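Local coordinates for La-related protein 7 homolog (PDB 6TZN) that binds telomerase RNA and promotes its assembly with the catalytic subunit into the telomerase ribonucleoprotein, this chain being its C-terminal xRRM domain, at residues I16-P21 against S98-I103. Numbering follows the deposited sequence.
Sequences IKNLHP and SRPFLI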
ATOM      1  N   ILE A  16      -3.075   0.867   2.853  1.00 16.53           N
ATOM      2  CA  ILE A  16      -3.393   1.456   1.558  1.00 16.39           C
ATOM      3  C   ILE A  16      -4.904   1.552   1.462  1.00 16.57           C
ATOM      4  O   ILE A  16      -5.603   0.555   1.678  1.00 18.79           O
ATOM      5  CB  ILE A  16      -2.839   0.606   0.401  1.00 17.58           C
ATOM      6  CG1 ILE A  16      -1.370   0.236   0.632  1.00 20.39           C
ATOM      7  CG2 ILE A  16      -3.055   1.325  -0.930  1.00 20.12           C
ATOM      8  CD1 ILE A  16      -0.446   1.422   0.691  1.00 20.11           C
ATOM      9  N   LYS A  17      -5.415   2.742   1.168  1.00 16.04           N
ATOM     10  CA  LYS A  17      -6.849   2.970   1.060  1.00 16.03           C
ATOM     11  C   LYS A  17      -7.228   3.378  -0.356  1.00 16.35           C
ATOM     12  O   LYS A  17      -6.425   3.961  -1.094  1.00 16.83           O
ATOM     13  CB  LYS A  17      -7.316   4.064   2.026  1.00 19.53           C
ATOM     14  CG  LYS A  17      -7.109   3.701   3.484  1.00 23.94           C
ATOM     15  CD  LYS A  17      -7.828   4.661   4.409  1.00 33.45           C
ATOM     16  CE  LYS A  17      -7.221   6.046   4.359  1.00 39.65           C
ATOM     17  NZ  LYS A  17      -7.971   6.977   5.245  1.00 44.02           N
ATOM     18  N   ASN A  18      -8.484   3.079  -0.710  1.00 15.94           N
ATOM     19  CA  ASN A  18      -9.091   3.432  -1.994  1.00 16.41           C
ATOM     20  C   ASN A  18      -8.584   2.578  -3.152  1.00 15.86           C
ATOM     21  O   ASN A  18      -8.581   3.015  -4.304  1.00 17.83           O
ATOM     22  CB  ASN A  18      -9.020   4.932  -2.283  1.00 18.28           C
ATOM     23  CG  ASN A  18      -9.637   5.741  -1.173  1.00 18.89           C
ATOM     24  OD1 ASN A  18     -10.739   5.431  -0.710  1.00 21.33           O
ATOM     25  ND2 ASN A  18      -8.933   6.772  -0.724  1.00 20.66           N
ATOM     26  N   LEU A  19      -8.189   1.343  -2.855  1.00 15.53           N
ATOM     27  CA  LEU A  19      -7.963   0.365  -3.907  1.00 15.20           C
ATOM     28  C   LEU A  19      -9.280   0.033  -4.600  1.00 15.84           C
ATOM     29  O   LEU A  19     -10.362   0.126  -4.007  1.00 16.80           O
ATOM     30  CB  LEU A  19      -7.402  -0.922  -3.306  1.00 16.32           C
ATOM     31  CG  LEU A  19      -5.985  -0.814  -2.743  1.00 16.76           C
ATOM     32  CD1 LEU A  19      -5.694  -1.972  -1.807  1.00 20.05           C
ATOM     33  CD2 LEU A  19      -4.976  -0.760  -3.884  1.00 17.35           C
ATOM     34  N   HIS A  20      -9.187  -0.346  -5.864  1.00 15.38           N
ATOM     35  CA  HIS A  20     -10.364  -0.854  -6.554  1.00 14.90           C
ATOM     36  C   HIS A  20     -10.885  -2.095  -5.829  1.00 15.24           C
ATOM     37  O   HIS A  20     -10.096  -2.995  -5.505  1.00 16.95           O
ATOM     38  CB  HIS A  20     -10.037  -1.187  -8.001  1.00 16.33           C
ATOM     39  CG  HIS A  20     -11.248  -1.462  -8.831  1.00 16.69           C
ATOM     40  ND1 HIS A  20     -11.970  -2.636  -8.735  1.00 17.91           N
ATOM     41  CD2 HIS A  20     -11.885  -0.699  -9.749  1.00 17.37           C
ATOM     42  CE1 HIS A  20     -12.996  -2.583  -9.565  1.00 18.23           C
ATOM     43  NE2 HIS A  20     -12.970  -1.417 -10.189  1.00 17.70           N
ATOM     44  N   PRO A  21     -12.191  -2.177  -5.548  1.00 16.11           N
ATOM     45  CA  PRO A  21     -12.684  -3.256  -4.674  1.00 17.03           C
ATOM     46  C   PRO A  21     -12.522  -4.648  -5.260  1.00 16.67           C
ATOM     47  O   PRO A  21     -12.562  -5.626  -4.507  1.00 19.62           O
ATOM     48  CB  PRO A  21     -14.166  -2.901  -4.469  1.00 18.28           C
ATOM     49  CG  PRO A  21     -14.513  -2.051  -5.655  1.00 18.35           C
ATOM     50  CD  PRO A  21     -13.262  -1.241  -5.925  1.00 17.47           C
ATOM     51  N   SER A  98     -14.786   9.313 -10.907  1.00 40.66           N
ATOM     52  CA  SER A  98     -15.375   9.300  -9.571  0.60 42.42           C
ATOM     53  C   SER A  98     -14.569   8.474  -8.576  1.00 39.98           C
ATOM     54  O   SER A  98     -14.977   8.349  -7.417  1.00 40.49           O
ATOM     55  CB  SER A  98     -16.819   8.790  -9.621  0.62 42.64           C
ATOM     56  OG  SER A  98     -16.882   7.484 -10.167  1.00 44.64           O
ATOM     57  N   ARG A  99     -13.458   7.912  -8.995  1.00 38.59           N
ATOM     58  CA  ARG A  99     -12.620   7.130  -8.101  1.00 36.53           C
ATOM     59  C   ARG A  99     -11.821   8.063  -7.189  1.00 36.56           C
ATOM     60  O   ARG A  99     -11.380   9.130  -7.626  1.00 38.41           O
ATOM     61  CB  ARG A  99     -11.662   6.273  -8.924  1.00 37.84           C
ATOM     62  CG  ARG A  99     -12.359   5.405  -9.972  0.66 39.39           C
ATOM     63  CD  ARG A  99     -12.670   4.037  -9.402  1.00 37.15           C
ATOM     64  NE  ARG A  99     -11.528   3.567  -8.630  1.00 34.24           N
ATOM     65  CZ  ARG A  99     -11.607   2.923  -7.471  1.00 34.19           C
ATOM     66  NH1 ARG A  99     -12.789   2.639  -6.944  1.00 37.04           N
ATOM     67  NH2 ARG A  99     -10.496   2.555  -6.848  1.00 33.96           N
ATOM     68  N   PRO A 100     -11.627   7.696  -5.925  1.00 35.60           N
ATOM     69  CA  PRO A 100     -10.804   8.519  -5.032  1.00 35.15           C
ATOM     70  C   PRO A 100      -9.322   8.223  -5.213  1.00 31.66           C
ATOM     71  O   PRO A 100      -8.928   7.221  -5.815  1.00 34.68           O
ATOM     72  CB  PRO A 100     -11.273   8.104  -3.634  1.00 35.94           C
ATOM     73  CG  PRO A 100     -11.891   6.734  -3.807  1.00 39.17           C
ATOM     74  CD  PRO A 100     -12.077   6.454  -5.276  1.00 39.56           C
ATOM     75  N   PHE A 101      -8.494   9.135  -4.697  1.00 26.77           N
ATOM     76  CA  PHE A 101      -7.049   8.948  -4.772  1.00 20.92           C
ATOM     77  C   PHE A 101      -6.578   7.877  -3.792  1.00 17.36           C
ATOM     78  O   PHE A 101      -7.029   7.812  -2.647  1.00 20.06           O
ATOM     79  CB  PHE A 101      -6.316  10.257  -4.467  1.00 26.04           C
ATOM     80  CG  PHE A 101      -6.443  11.296  -5.542  1.00 28.55           C
ATOM     81  CD1 PHE A 101      -5.803  11.139  -6.759  1.00 27.59           C
ATOM     82  CD2 PHE A 101      -7.192  12.441  -5.328  1.00 34.34           C
ATOM     83  CE1 PHE A 101      -5.915  12.103  -7.746  1.00 30.46           C
ATOM     84  CE2 PHE A 101      -7.310  13.406  -6.312  1.00 35.03           C
ATOM     85  CZ  PHE A 101      -6.669  13.238  -7.519  1.00 31.96           C
ATOM     86  N   LEU A 102      -5.654   7.039  -4.252  1.00 16.27           N
ATOM     87  CA  LEU A 102      -4.971   6.111  -3.364  1.00 16.47           C
ATOM     88  C   LEU A 102      -4.238   6.867  -2.253  1.00 16.51           C
ATOM     89  O   LEU A 102      -3.572   7.882  -2.495  1.00 18.15           O
ATOM     90  CB  LEU A 102      -3.979   5.273  -4.168  1.00 15.38           C
ATOM     91  CG  LEU A 102      -4.650   4.242  -5.085  1.00 16.86           C
ATOM     92  CD1 LEU A 102      -3.727   3.830  -6.209  1.00 18.48           C
ATOM     93  CD2 LEU A 102      -5.073   3.026  -4.269  1.00 19.76           C
ATOM     94  N   ILE A 103      -4.348   6.347  -1.031  1.00 16.71           N
ATOM     95  CA  ILE A 103      -3.758   6.929   0.168  1.00 18.78           C
ATOM     96  C   ILE A 103      -2.975   5.837   0.883  1.00 17.68           C
ATOM     97  O   ILE A 103      -3.418   4.687   0.943  1.00 19.92           O
ATOM     98  CB  ILE A 103      -4.863   7.465   1.102  1.00 23.26           C
ATOM     99  CG1 ILE A 103      -5.554   8.677   0.479  1.00 27.26           C
ATOM    100  CG2 ILE A 103      -4.307   7.790   2.500  1.00 28.03           C
ATOM    101  CD1 ILE A 103      -6.745   9.151   1.266  1.00 30.67           C
TER
HETATM  102  O   HOH W   1     -12.078   2.290  -3.995  1.00 24.43           O
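The carbonyl oxygen of I103 receives the backbone N-H of K17 at 2.8 Å (N to O) in a nearly straight bond, with the CA-H of I16 adding a weaker contact to the same oxygen. This is where the edge strand 103-106 of the xRRM sheet joins strand 13-17, K17 and I103 forming an antiparallel hydrogen-bonded pair. The return bond, from I103 N to K17 O, is longer at 3.2 Å, and the CA-H of L102 also points at K17 O. The case illustrates how a side chain can in effect extend such pairing: just beyond the K17-I103 pair, N18, in left-handed backbone geometry, gives F101 O a hydrogen bond from its amide. The CG of N18 stands anti to its carbonyl carbon (chi1 -55°), which lets N18 ND2 reach F101 O at 2.9 Å, tilted 29° from that carbonyl plane, while N18 OD1 lies 3.6 Å from P100 CG and CD1 of I103 lies beside N18 ND2. Replacing N18 by an alanine is likely to leave F101 O without this donor and to open a gap against the P100 ring. On the inner side, CD2 of L102 meets CD2 of L19 at 3.8 Å, the side chains crossing at about a right angle, and L102 continues into the core against F76 of helix 66-78 and L31 of helix 25-39. Farther along, P100 CD lies over one face of the R99 guanidinium and H20 CD2 over the opposite face, while R99 NE is bound to Q83 O. A water links the two segments, donating to L19 O at 2.8 Å and accepting from R99 NH1 at 3.1 Å.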